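PDB 3ZOU: farnesyl pyrophosphate synthase from Pseudomonas aeruginosa, which catalyses the magnesium-dependent condensation of geranyl diphosphate with isopentenyl diphosphate to give the fifteen-carbon farnesyl diphosphate. Local coordinates for residues Val40-Lys45 with Leu94-Pro99; Arg46-Leu51 with Leu75-Ser80; Leu81-Leu86 with Ala113-Gln118. One frame throughout, in Å; residues are numbered along the deposited sequence.

The three contacts are linked by helix 67-85, which supplies one segment to contact 2 and one to contact 3, and whose following hairpin supplies 94-99 to contact 1. Their centres lie about 13 Å from one another. Contacts 1 and 3 meet at the diphosphate of geranyl diphosphate: R95 NH2 of the hairpin forms a salt bridge with D85 OD1 at 2.8 Å, beside the magnesium-binding D84. Contacts 1 and 2 share the loop into helix 47-58, where R46 NH2 lies 2.8 Å from V40 O, and both touch the benzoxazolone fragment, through K45 and through V47 and L50. L75 of contact 2 packs on L117 of contact 3, and all three contacts touch the allylic substrate.

Contact 1: residues Val40-Lys45 with Leu94-Pro99; sequences VMNGGK and LRRGQP. With GPP (geranyl diphosphate), chain E; 6H6 (3-(2-oxo-1,3-benzoxazol-3(2H)-yl)propanoic acid), chain G.
N42 meets R96 chiefly through its backbone. Its carbonyl O accepts from R96 NH2, and the modelled separation of 2.5 Å is so short that its exact length is doubtful, though the N-H points reasonably well at the oxygen (151°). The amide of N42 stands nearly perpendicular to the guanidinium, with OD1 and NH1 near each other but not bonded. This amide is occupied within its own loop: with CG tucked between backbone N and carbonyl carbon, chi1 54°, OD1 accepts from G44 N at 3.1 Å and closes an Asx turn. G43, whose positive phi turns the chain, brings its carbonyl carbon to 3.3 Å from R96 NH2. G44 follows and lays its CA over one face of the guanidinium. K45 leaves the hairpin behind; its chain, bent from chi2 onward, carries NZ to 3.5 Å from carboxylate atom OXT of the bound fragment. G43, G44 and K45 open the conserved GGKxxR sequence, which probably helps bind isopentenyl diphosphate.

Opposite this loop, R95 to Q98 form a type I' turn of a two-stranded hairpin. R95 sends NH1 to GPP O3B at 3.0 Å with an almost straight bond (169°), and NH2 adds a weaker one to O1B. Adjacent arginines thus divide the labour: R95 binds the allylic diphosphate, while R96, with K45, R48 and H77, probably helps receive that of isopentenyl diphosphate, as in related synthases. Its rest against the glycine loop is the arrangement seen with geranyl diphosphate bound.

Contact 2: residues Arg46-Leu51 with Leu75-Ser80; sequences RVRPLL and LIHAYS. With GPP (geranyl diphosphate), chain E; 6H6 (3-(2-oxo-1,3-benzoxazol-3(2H)-yl)propanoic acid), chain G.
Their first torsions bring R48 and H77 together: R48 has CG beside its backbone N (chi1 -70°) and then runs extended to NE, whereas H77 holds CG opposite its own N (chi1 -178°). The result is a parallel stack of guanidinium on imidazole between helix 47-58 and helix 67-85 of the all-helical prenyl synthase fold. The guanidinium lies flat on the imidazole, the planes only 7° apart and the centres separated by 3.7 Å. NH1 is placed over the middle of the ring, 3.3 Å from H77 CE1. Its approach to H77 NE2 is almost as close, at 3.4 Å, but badly angled for a hydrogen bond, so the contact is one of face on face. Nearer the backbone, R48 CD rests 3.8 Å from H77 CB and extends the packing down the two side chains. L185 and S189 of helix 171-196 also touch R48.

In related farnesyl synthases the arginine of the GGKxxR sequence and this histidine help to receive the diphosphate of isopentenyl diphosphate, and R48 and H77 are probably arranged for the same task; the stack would hold both groups at a fixed orientation. The flanking residues reach different ligands. V47 CG2 touches the fragment at C6, 3.8 Å away, and L50 CD1 adds a looser contact to the same aromatic system. On the other helix S80 borders the geranyl chain, its carbonyl O 3.1 Å from GPP C9, while its side-chain OG donates to H77 O, one turn back, at 2.7 Å.

Contact 3: residues Leu81-Leu86 with Ala113-Gln118; sequences LVHDDL and AADGLQ. With MG (magnesium ion), chain D; MG (magnesium ion), chain C; GPP (geranyl diphosphate), chain E.
V82 and H83 press on A114 between helices 67-85 and 107-126, whose segments 81-85 and 113-118 run nearly antiparallel (151°), their axes 9.7 Å apart at closest. The methyl of A114 sits at the nearest backbone point, opposite V82: CB touches V82 CG1 at 3.8 Å and comes obliquely to H83 NE2 at 3.4 Å. The edge of the H83 ring meets D115, CE1 lying 3.2 Å from OD1, with ring and carboxylate planes almost perpendicular (88°). Both ring nitrogens are engaged, NE2 by I111 O and ND1 by OD2 of D115 of the second subunit; the reciprocal bond ties this buried junction into the dimer interface. Such a setting would favour a protonated imidazole, offsetting the like charges of the two subunits' close D115 OD1 atoms.

On the other flank helix 67-85 ends in the first aspartate-rich motif of the polyprenyl synthases, and here water and ions replace packing. D84, with CG anti to its backbone N (chi1 -179°), directs OD2 to the chain D magnesium at 2.1 Å and OD1 to the chain C magnesium at 2.2 Å. GPP O1A bridges both ions, O1B also binds the chain D ion, and D90 and waters fill the rest; water 1 donates to D85 OD1 at 3.0 Å.

Contact 1: residues Val40-Lys45 with Leu94-Pro99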
loop_
_atom_site.group_PDB
_atom_site.type_symbol
_atom_site.label_atom_id
_atom_site.label_comp_id
_atom_site.label_asym_id
_atom_site.label_seq_id
_atom_site.Cartn_x
_atom_site.Cartn_y
_atom_site.Cartn_z
ATOM N N VAL A 40 -14.825 -5.923 -1.120
ATOM C CA VAL A 40 -14.165 -7.159 -0.692
ATOM C C VAL A 40 -15.203 -8.292 -0.458
ATOM O O VAL A 40 -14.966 -9.475 -0.784
ATOM C CB VAL A 40 -13.382 -6.921 0.612
ATOM C CG1 VAL A 40 -12.831 -8.218 1.210
ATOM C CG2 VAL A 40 -12.277 -5.924 0.366
ATOM N N MET A 41 -16.355 -7.924 0.080
ATOM C CA MET A 41 -17.338 -8.958 0.530
ATOM C C MET A 41 -18.308 -9.153 -0.613
ATOM O O MET A 41 -19.487 -8.826 -0.518
ATOM C CB MET A 41 -18.037 -8.501 1.792
ATOM C CG MET A 41 -17.107 -8.218 2.968
ATOM S SD MET A 41 -15.894 -9.515 3.329
ATOM C CE MET A 41 -17.056 -10.767 3.908
ATOM N N ASN A 42 -17.831 -9.714 -1.705
ATOM C CA ASN A 42 -18.599 -9.856 -2.936
ATOM C C ASN A 42 -18.757 -11.278 -3.381
ATOM O O ASN A 42 -19.031 -11.529 -4.568
ATOM C CB ASN A 42 -17.943 -9.069 -4.025
ATOM C CG ASN A 42 -16.511 -9.436 -4.197
ATOM O OD1 ASN A 42 -16.049 -10.554 -3.820
ATOM N ND2 ASN A 42 -15.772 -8.529 -4.791
ATOM N N GLY A 43 -18.632 -12.199 -2.438
ATOM C CA GLY A 43 -18.811 -13.624 -2.735
ATOM C C GLY A 43 -17.689 -14.266 -3.521
ATOM O O GLY A 43 -17.858 -15.353 -4.090
ATOM N N GLY A 44 -16.561 -13.586 -3.587
ATOM C CA GLY A 44 -15.363 -14.150 -4.172
ATOM C C GLY A 44 -14.992 -15.495 -3.645
ATOM O O GLY A 44 -15.254 -15.830 -2.491
ATOM N N LYS A 45 -14.274 -16.229 -4.486
ATOM C CA LYS A 45 -13.909 -17.602 -4.175
ATOM C C LYS A 45 -12.679 -17.736 -3.273
ATOM O O LYS A 45 -12.437 -18.801 -2.686
ATOM C CB LYS A 45 -13.708 -18.407 -5.459
ATOM C CG LYS A 45 -15.070 -18.617 -6.152
ATOM C CD LYS A 45 -15.909 -19.557 -5.295
ATOM C CE LYS A 45 -17.292 -19.041 -4.977
ATOM N NZ LYS A 45 -18.175 -19.341 -6.133
ATOM N N LEU A 94 -19.829 -3.898 -14.386
ATOM C CA LEU A 94 -20.130 -5.089 -13.623
ATOM C C LEU A 94 -18.891 -5.926 -13.294
ATOM O O LEU A 94 -17.905 -5.914 -14.029
ATOM C CB LEU A 94 -21.056 -5.997 -14.430
ATOM C CG LEU A 94 -22.386 -5.354 -14.837
ATOM C CD1 LEU A 94 -23.007 -6.273 -15.900
ATOM C CD2 LEU A 94 -23.271 -5.221 -13.605
ATOM N N ARG A 95 -18.988 -6.602 -12.187
ATOM C CA ARG A 95 -18.029 -7.636 -11.840
ATOM C C ARG A 95 -18.826 -8.815 -11.296
ATOM O O ARG A 95 -19.566 -8.690 -10.306
ATOM C CB ARG A 95 -17.016 -7.114 -10.816
ATOM C CG ARG A 95 -16.018 -8.247 -10.454
ATOM C CD ARG A 95 -14.789 -7.695 -9.745
ATOM N NE ARG A 95 -13.882 -7.045 -10.678
ATOM C CZ ARG A 95 -13.034 -7.634 -11.531
ATOM N NH1 ARG A 95 -12.938 -8.982 -11.627
ATOM N NH2 ARG A 95 -12.245 -6.890 -12.304
ATOM N N ARG A 96 -18.694 -9.952 -11.976
ATOM C CA ARG A 96 -19.506 -11.155 -11.650
ATOM C C ARG A 96 -21.007 -10.769 -11.509
ATOM O O ARG A 96 -21.690 -11.054 -10.524
ATOM C CB ARG A 96 -18.911 -11.871 -10.444
ATOM C CG ARG A 96 -17.527 -12.453 -10.821
ATOM C CD ARG A 96 -16.801 -13.229 -9.709
ATOM N NE ARG A 96 -17.670 -13.437 -8.562
ATOM C CZ ARG A 96 -17.612 -12.788 -7.402
ATOM N NH1 ARG A 96 -16.694 -11.854 -7.157
ATOM N NH2 ARG A 96 -18.484 -13.103 -6.466
ATOM N N GLY A 97 -21.450 -10.003 -12.493
ATOM C CA GLY A 97 -22.819 -9.540 -12.597
ATOM C C GLY A 97 -23.346 -8.535 -11.602
ATOM O O GLY A 97 -24.494 -8.229 -11.672
ATOM N N GLN A 98 -22.512 -7.975 -10.696
ATOM C CA GLN A 98 -22.941 -6.963 -9.768
ATOM C C GLN A 98 -22.261 -5.618 -10.082
ATOM O O GLN A 98 -21.174 -5.619 -10.662
ATOM C CB GLN A 98 -22.609 -7.378 -8.320
ATOM C CG GLN A 98 -23.343 -8.637 -7.880
ATOM C CD GLN A 98 -24.813 -8.391 -7.678
ATOM O OE1 GLN A 98 -25.208 -7.410 -7.064
ATOM N NE2 GLN A 98 -25.643 -9.305 -8.189
ATOM N N PRO A 99 -22.884 -4.480 -9.692
ATOM C CA PRO A 99 -22.267 -3.207 -10.051
ATOM C C PRO A 99 -20.873 -3.085 -9.417
ATOM O O PRO A 99 -20.640 -3.499 -8.278
ATOM C CB PRO A 99 -23.147 -2.177 -9.393
ATOM C CG PRO A 99 -24.545 -2.815 -9.472
ATOM C CD PRO A 99 -24.262 -4.276 -9.206
HETATM C C1 GPP E . -7.714 -8.241 -13.632
HETATM O O1 GPP E . -7.307 -8.651 -14.961
HETATM C C2 GPP E . -6.646 -7.396 -13.022
HETATM C C3 GPP E . -5.627 -7.913 -12.292
HETATM C C4 GPP E . -5.675 -9.351 -11.970
HETATM C C5 GPP E . -4.598 -7.081 -11.670
HETATM C C6 GPP E . -5.065 -5.611 -11.629
HETATM C C7 GPP E . -3.937 -4.812 -11.161
HETATM C C8 GPP E . -3.937 -3.531 -10.826
HETATM C C9 GPP E . -5.125 -2.553 -10.802
HETATM C C10 GPP E . -2.535 -3.181 -10.438
HETATM P PA GPP E . -8.373 -8.597 -16.158
HETATM O O1A GPP E . -8.800 -7.123 -16.389
HETATM O O2A GPP E . -7.679 -9.262 -17.331
HETATM O O3A GPP E . -9.478 -9.604 -15.571
HETATM P PB GPP E . -11.024 -9.323 -15.192
HETATM O O1B GPP E . -11.197 -7.815 -15.310
HETATM O O2B GPP E . -11.858 -10.072 -16.212
HETATM O O3B GPP E . -11.047 -9.888 -13.772
HETATM O O 6H6 G . -18.296 -23.422 -7.244
HETATM N N1 6H6 G . -14.355 -24.640 -6.635
HETATM O O1 6H6 G . -14.752 -26.846 -6.124
HETATM C C2 6H6 G . -14.016 -25.839 -6.173
HETATM O O2 6H6 G . -12.730 -25.794 -5.744
HETATM C C3 6H6 G . -12.271 -24.555 -5.986
HETATM C C4 6H6 G . -11.021 -24.020 -5.748
HETATM C C5 6H6 G . -10.852 -22.682 -6.089
HETATM C C6 6H6 G . -11.894 -21.946 -6.645
HETATM C C7 6H6 G . -13.149 -22.468 -6.877
HETATM C C8 6H6 G . -13.317 -23.805 -6.547
HETATM C C9 6H6 G . -15.681 -24.289 -7.125
HETATM C C10 6H6 G . -16.476 -23.995 -5.832
HETATM C C11 6H6 G . -17.810 -23.300 -6.101
HETATM O OXT 6H6 G . -18.333 -22.700 -5.132
#

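Contact 2: residues Arg46-Leu51 with Leu75-Ser80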
loop_
_atom_site.group_PDB
_atom_site.type_symbol
_atom_site.label_atom_id
_atom_site.label_comp_id
_atom_site.label_asym_id
_atom_site.label_seq_id
_atom_site.Cartn_x
_atom_site.Cartn_y
_atom_site.Cartn_z
ATOM N N ARG A 46 -11.953 -16.652 -3.078
ATOM C CA ARG A 46 -10.892 -16.647 -2.088
ATOM C C ARG A 46 -9.762 -17.668 -2.365
ATOM O O ARG A 46 -9.231 -18.302 -1.487
ATOM C CB ARG A 46 -11.398 -16.810 -0.626
ATOM C CG ARG A 46 -12.523 -15.887 -0.211
ATOM C CD ARG A 46 -12.237 -14.410 -0.537
ATOM N NE ARG A 46 -13.282 -13.727 0.155
ATOM C CZ ARG A 46 -13.735 -12.511 -0.181
ATOM N NH1 ARG A 46 -13.215 -11.818 -1.187
ATOM N NH2 ARG A 46 -14.756 -12.007 0.480
ATOM N N VAL A 47 -9.413 -17.819 -3.643
ATOM C CA VAL A 47 -8.311 -18.677 -4.033
ATOM C C VAL A 47 -6.983 -18.320 -3.357
ATOM O O VAL A 47 -6.191 -19.174 -2.968
ATOM C CB VAL A 47 -8.108 -18.669 -5.548
ATOM C CG1 VAL A 47 -6.904 -19.519 -5.939
ATOM C CG2 VAL A 47 -9.364 -19.109 -6.250
ATOM N N ARG A 48 -6.676 -17.021 -3.220
ATOM C CA ARG A 48 -5.446 -16.621 -2.613
ATOM C C ARG A 48 -5.365 -16.877 -1.110
ATOM O O ARG A 48 -4.396 -17.522 -0.674
ATOM C CB ARG A 48 -5.172 -15.153 -3.015
ATOM C CG ARG A 48 -4.817 -15.018 -4.497
ATOM C CD ARG A 48 -5.010 -13.608 -4.990
ATOM N NE ARG A 48 -4.875 -13.583 -6.455
ATOM C CZ ARG A 48 -5.845 -13.951 -7.273
ATOM N NH1 ARG A 48 -7.043 -14.346 -6.819
ATOM N NH2 ARG A 48 -5.648 -13.951 -8.567
ATOM N N PRO A 49 -6.480 -16.713 -0.387
ATOM C CA PRO A 49 -6.559 -17.261 0.975
ATOM C C PRO A 49 -6.383 -18.798 1.040
ATOM O O PRO A 49 -5.645 -19.254 1.893
ATOM C CB PRO A 49 -7.899 -16.822 1.432
ATOM C CG PRO A 49 -8.026 -15.419 0.804
ATOM C CD PRO A 49 -7.458 -15.615 -0.564
ATOM N N LEU A 50 -7.055 -19.474 0.130
ATOM C CA LEU A 50 -6.986 -20.983 0.052
ATOM C C LEU A 50 -5.512 -21.365 -0.008
ATOM O O LEU A 50 -4.994 -22.244 0.667
ATOM C CB LEU A 50 -7.743 -21.449 -1.162
ATOM C CG LEU A 50 -8.023 -22.986 -1.304
ATOM C CD1 LEU A 50 -9.075 -23.202 -2.353
ATOM C CD2 LEU A 50 -6.758 -23.681 -1.655
ATOM N N LEU A 51 -4.777 -20.690 -0.906
ATOM C CA LEU A 51 -3.388 -20.968 -1.119
ATOM C C LEU A 51 -2.577 -20.746 0.149
ATOM O O LEU A 51 -1.642 -21.494 0.440
ATOM C CB LEU A 51 -2.834 -20.146 -2.296
ATOM C CG LEU A 51 -3.254 -20.649 -3.689
ATOM C CD1 LEU A 51 -3.004 -19.620 -4.778
ATOM C CD2 LEU A 51 -2.581 -21.974 -4.020
ATOM N N LEU A 75 -6.909 -8.758 0.420
ATOM C CA LEU A 75 -7.049 -7.302 0.383
ATOM C C LEU A 75 -6.331 -6.741 -0.823
ATOM O O LEU A 75 -6.853 -5.811 -1.469
ATOM C CB LEU A 75 -6.539 -6.690 1.663
ATOM C CG LEU A 75 -7.509 -6.921 2.856
ATOM C CD1 LEU A 75 -6.765 -6.647 4.135
ATOM C CD2 LEU A 75 -8.786 -6.108 2.774
ATOM N N ILE A 76 -5.107 -7.223 -1.080
ATOM C CA ILE A 76 -4.388 -6.736 -2.251
ATOM C C ILE A 76 -5.228 -7.080 -3.521
ATOM O O ILE A 76 -5.352 -6.285 -4.475
ATOM C CB ILE A 76 -2.956 -7.286 -2.341
ATOM C CG1 ILE A 76 -2.076 -6.768 -1.179
ATOM C CG2 ILE A 76 -2.308 -6.987 -3.708
ATOM C CD1 ILE A 76 -1.891 -5.269 -1.163
ATOM N N HIS A 77 -5.613 -8.329 -3.642
ATOM C CA HIS A 77 -6.396 -8.780 -4.751
ATOM C C HIS A 77 -7.665 -7.895 -4.985
ATOM O O HIS A 77 -7.878 -7.375 -6.066
ATOM C CB HIS A 77 -6.802 -10.248 -4.562
ATOM C CG HIS A 77 -7.584 -10.805 -5.693
ATOM N ND1 HIS A 77 -7.184 -10.774 -7.003
ATOM C CD2 HIS A 77 -8.816 -11.360 -5.696
ATOM C CE1 HIS A 77 -8.114 -11.329 -7.749
ATOM N NE2 HIS A 77 -9.114 -11.672 -6.973
ATOM N N ALA A 78 -8.396 -7.656 -3.922
ATOM C CA ALA A 78 -9.635 -6.857 -3.980
ATOM C C ALA A 78 -9.338 -5.446 -4.440
ATOM O O ALA A 78 -10.024 -4.922 -5.277
ATOM C CB ALA A 78 -10.291 -6.833 -2.621
ATOM N N TYR A 79 -8.270 -4.835 -3.885
ATOM C CA TYR A 79 -7.976 -3.417 -4.249
ATOM C C TYR A 79 -7.632 -3.410 -5.754
ATOM O O TYR A 79 -8.089 -2.504 -6.501
ATOM C CB TYR A 79 -6.898 -2.764 -3.409
ATOM C CG TYR A 79 -5.586 -2.457 -4.145
ATOM C CD1 TYR A 79 -5.528 -1.424 -5.035
ATOM C CD2 TYR A 79 -4.426 -3.163 -3.931
ATOM C CE1 TYR A 79 -4.358 -1.138 -5.734
ATOM C CE2 TYR A 79 -3.259 -2.905 -4.634
ATOM C CZ TYR A 79 -3.218 -1.888 -5.517
ATOM O OH TYR A 79 -2.081 -1.659 -6.222
ATOM N N SER A 80 -6.901 -4.420 -6.234
ATOM C CA SER A 80 -6.472 -4.421 -7.650
ATOM C C SER A 80 -7.632 -4.527 -8.591
ATOM O O SER A 80 -7.636 -3.839 -9.611
ATOM C CB SER A 80 -5.453 -5.542 -7.878
ATOM O OG SER A 80 -6.092 -6.790 -7.996
HETATM C C1 GPP E . -7.714 -8.241 -13.632
HETATM O O1 GPP E . -7.307 -8.651 -14.961
HETATM C C2 GPP E . -6.646 -7.396 -13.022
HETATM C C3 GPP E . -5.627 -7.913 -12.292
HETATM C C4 GPP E . -5.675 -9.351 -11.970
HETATM C C5 GPP E . -4.598 -7.081 -11.670
HETATM C C6 GPP E . -5.065 -5.611 -11.629
HETATM C C7 GPP E . -3.937 -4.812 -11.161
HETATM C C8 GPP E . -3.937 -3.531 -10.826
HETATM C C9 GPP E . -5.125 -2.553 -10.802
HETATM C C10 GPP E . -2.535 -3.181 -10.438
HETATM P PA GPP E . -8.373 -8.597 -16.158
HETATM O O1A GPP E . -8.800 -7.123 -16.389
HETATM O O2A GPP E . -7.679 -9.262 -17.331
HETATM O O3A GPP E . -9.478 -9.604 -15.571
HETATM P PB GPP E . -11.024 -9.323 -15.192
HETATM O O1B GPP E . -11.197 -7.815 -15.310
HETATM O O2B GPP E . -11.858 -10.072 -16.212
HETATM O O3B GPP E . -11.047 -9.888 -13.772
HETATM O O 6H6 G . -18.296 -23.422 -7.244
HETATM N N1 6H6 G . -14.355 -24.640 -6.635
HETATM O O1 6H6 G . -14.752 -26.846 -6.124
HETATM C C2 6H6 G . -14.016 -25.839 -6.173
HETATM O O2 6H6 G . -12.730 -25.794 -5.744
HETATM C C3 6H6 G . -12.271 -24.555 -5.986
HETATM C C4 6H6 G . -11.021 -24.020 -5.748
HETATM C C5 6H6 G . -10.852 -22.682 -6.089
HETATM C C6 6H6 G . -11.894 -21.946 -6.645
HETATM C C7 6H6 G . -13.149 -22.468 -6.877
HETATM C C8 6H6 G . -13.317 -23.805 -6.547
HETATM C C9 6H6 G . -15.681 -24.289 -7.125
HETATM C C10 6H6 G . -16.476 -23.995 -5.832
HETATM C C11 6H6 G . -17.810 -23.300 -6.101
HETATM O OXT 6H6 G . -18.333 -22.700 -5.132
#

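Contact 3: residues Leu81-Leu86 with Ala113-Gln118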
loop_
_atom_site.group_PDB
_atom_site.type_symbol
_atom_site.label_atom_id
_atom_site.label_comp_id
_atom_site.label_asym_id
_atom_site.label_seq_id
_atom_site.Cartn_x
_atom_site.Cartn_y
_atom_site.Cartn_z
ATOM N N LEU A 81 -8.695 -5.226 -8.203
ATOM C CA LEU A 81 -9.885 -5.382 -9.086
ATOM C C LEU A 81 -10.668 -4.064 -9.150
ATOM O O LEU A 81 -11.161 -3.708 -10.195
ATOM C CB LEU A 81 -10.744 -6.557 -8.584
ATOM C CG LEU A 81 -10.061 -7.945 -8.659
ATOM C CD1 LEU A 81 -11.107 -8.961 -8.169
ATOM C CD2 LEU A 81 -9.449 -8.212 -10.029
ATOM N N VAL A 82 -10.767 -3.353 -8.026
ATOM C CA VAL A 82 -11.453 -2.059 -8.016
ATOM C C VAL A 82 -10.765 -1.140 -8.996
ATOM O O VAL A 82 -11.452 -0.502 -9.797
ATOM C CB VAL A 82 -11.534 -1.485 -6.586
ATOM C CG1 VAL A 82 -12.085 -0.072 -6.629
ATOM C CG2 VAL A 82 -12.421 -2.350 -5.698
ATOM N N HIS A 83 -9.436 -1.023 -8.912
ATOM C CA HIS A 83 -8.739 -0.115 -9.835
ATOM C C HIS A 83 -8.854 -0.607 -11.273
ATOM O O HIS A 83 -8.980 0.209 -12.156
ATOM C CB HIS A 83 -7.308 0.153 -9.397
ATOM C CG HIS A 83 -7.197 1.096 -8.232
ATOM N ND1 HIS A 83 -5.988 1.536 -7.738
ATOM C CD2 HIS A 83 -8.143 1.711 -7.486
ATOM C CE1 HIS A 83 -6.187 2.350 -6.730
ATOM N NE2 HIS A 83 -7.491 2.476 -6.546
ATOM N N ASP A 84 -8.738 -1.912 -11.497
ATOM C CA ASP A 84 -8.834 -2.503 -12.848
ATOM C C ASP A 84 -10.214 -2.153 -13.472
ATOM O O ASP A 84 -10.295 -1.972 -14.682
ATOM C CB ASP A 84 -8.680 -3.999 -12.774
ATOM C CG ASP A 84 -8.751 -4.689 -14.122
ATOM O OD1 ASP A 84 -7.800 -4.548 -14.958
ATOM O OD2 ASP A 84 -9.760 -5.354 -14.389
ATOM N N ASP A 85 -11.254 -2.057 -12.685
ATOM C CA ASP A 85 -12.588 -1.851 -13.207
ATOM C C ASP A 85 -12.820 -0.383 -13.610
ATOM O O ASP A 85 -13.781 -0.064 -14.289
ATOM C CB ASP A 85 -13.624 -2.225 -12.160
ATOM C CG ASP A 85 -13.805 -3.721 -11.961
ATOM O OD1 ASP A 85 -13.556 -4.507 -12.881
ATOM O OD2 ASP A 85 -14.276 -4.067 -10.879
ATOM N N LEU A 86 -11.968 0.524 -13.122
ATOM C CA LEU A 86 -12.197 1.960 -13.354
ATOM C C LEU A 86 -12.266 2.348 -14.825
ATOM O O LEU A 86 -11.675 1.719 -15.647
ATOM C CB LEU A 86 -11.079 2.787 -12.714
ATOM C CG LEU A 86 -10.954 2.732 -11.202
ATOM C CD1 LEU A 86 -9.676 3.417 -10.768
ATOM C CD2 LEU A 86 -12.155 3.390 -10.541
ATOM N N ALA A 113 -11.290 3.885 -1.628
ATOM C CA ALA A 113 -11.545 2.625 -0.927
ATOM C C ALA A 113 -10.439 1.659 -1.223
ATOM O O ALA A 113 -9.922 0.995 -0.320
ATOM C CB ALA A 113 -12.884 2.039 -1.313
ATOM N N ALA A 114 -10.126 1.500 -2.488
ATOM C CA ALA A 114 -9.063 0.567 -2.892
ATOM C C ALA A 114 -7.699 0.977 -2.388
ATOM O O ALA A 114 -6.909 0.146 -1.892
ATOM C CB ALA A 114 -9.087 0.352 -4.368
ATOM N N ASP A 115 -7.366 2.268 -2.389
ATOM C CA ASP A 115 -6.113 2.712 -1.782
ATOM C C ASP A 115 -6.045 2.340 -0.276
ATOM O O ASP A 115 -4.954 1.966 0.188
ATOM C CB ASP A 115 -5.981 4.238 -1.934
ATOM C CG ASP A 115 -5.655 4.698 -3.319
ATOM O OD1 ASP A 115 -5.216 3.937 -4.166
ATOM O OD2 ASP A 115 -5.832 5.942 -3.605
ATOM N N GLY A 116 -7.160 2.486 0.451
ATOM C CA GLY A 116 -7.239 2.144 1.842
ATOM C C GLY A 116 -7.130 0.628 2.046
ATOM O O GLY A 116 -6.583 0.205 3.044
ATOM N N LEU A 117 -7.621 -0.167 1.091
ATOM C CA LEU A 117 -7.482 -1.641 1.178
ATOM C C LEU A 117 -6.029 -1.995 1.064
ATOM O O LEU A 117 -5.573 -2.917 1.717
ATOM C CB LEU A 117 -8.317 -2.340 0.087
ATOM C CG LEU A 117 -9.843 -2.275 0.259
ATOM C CD1 LEU A 117 -10.521 -2.808 -0.987
ATOM C CD2 LEU A 117 -10.303 -2.951 1.505
ATOM N N GLN A 118 -5.288 -1.328 0.177
ATOM C CA GLN A 118 -3.869 -1.651 0.067
ATOM C C GLN A 118 -3.133 -1.393 1.373
ATOM O O GLN A 118 -2.365 -2.196 1.860
ATOM C CB GLN A 118 -3.193 -0.967 -1.126
ATOM C CG GLN A 118 -1.726 -1.357 -1.147
ATOM C CD GLN A 118 -0.918 -1.054 -2.411
ATOM O OE1 GLN A 118 0.096 -1.707 -2.609
ATOM N NE2 GLN A 118 -1.235 -0.026 -3.122
HETATM MG MG MG D . -10.618 -6.221 -16.081
HETATM MG MG MG C . -7.729 -5.508 -16.929
HETATM C C1 GPP E . -7.714 -8.241 -13.632
HETATM O O1 GPP E . -7.307 -8.651 -14.961
HETATM C C2 GPP E . -6.646 -7.396 -13.022
HETATM C C3 GPP E . -5.627 -7.913 -12.292
HETATM C C4 GPP E . -5.675 -9.351 -11.970
HETATM C C5 GPP E . -4.598 -7.081 -11.670
HETATM C C6 GPP E . -5.065 -5.611 -11.629
HETATM C C7 GPP E . -3.937 -4.812 -11.161
HETATM C C8 GPP E . -3.937 -3.531 -10.826
HETATM C C9 GPP E . -5.125 -2.553 -10.802
HETATM C C10 GPP E . -2.535 -3.181 -10.438
HETATM P PA GPP E . -8.373 -8.597 -16.158
HETATM O O1A GPP E . -8.800 -7.123 -16.389
HETATM O O2A GPP E . -7.679 -9.262 -17.331
HETATM O O3A GPP E . -9.478 -9.604 -15.571
HETATM P PB GPP E . -11.024 -9.323 -15.192
HETATM O O1B GPP E . -11.197 -7.815 -15.310
HETATM O O2B GPP E . -11.858 -10.072 -16.212
HETATM O O3B GPP E . -11.047 -9.888 -13.772
HETATM O O HOH W 1 -12.332 -5.184 -15.540
HETATM O O HOH W 2 -7.535 -6.163 -18.947
HETATM O O HOH W 3 -5.739 -6.418 -16.546
HETATM O O HOH W 4 -6.851 -3.701 -17.657
HETATM O O HOH W 5 -11.529 -6.776 -17.840
#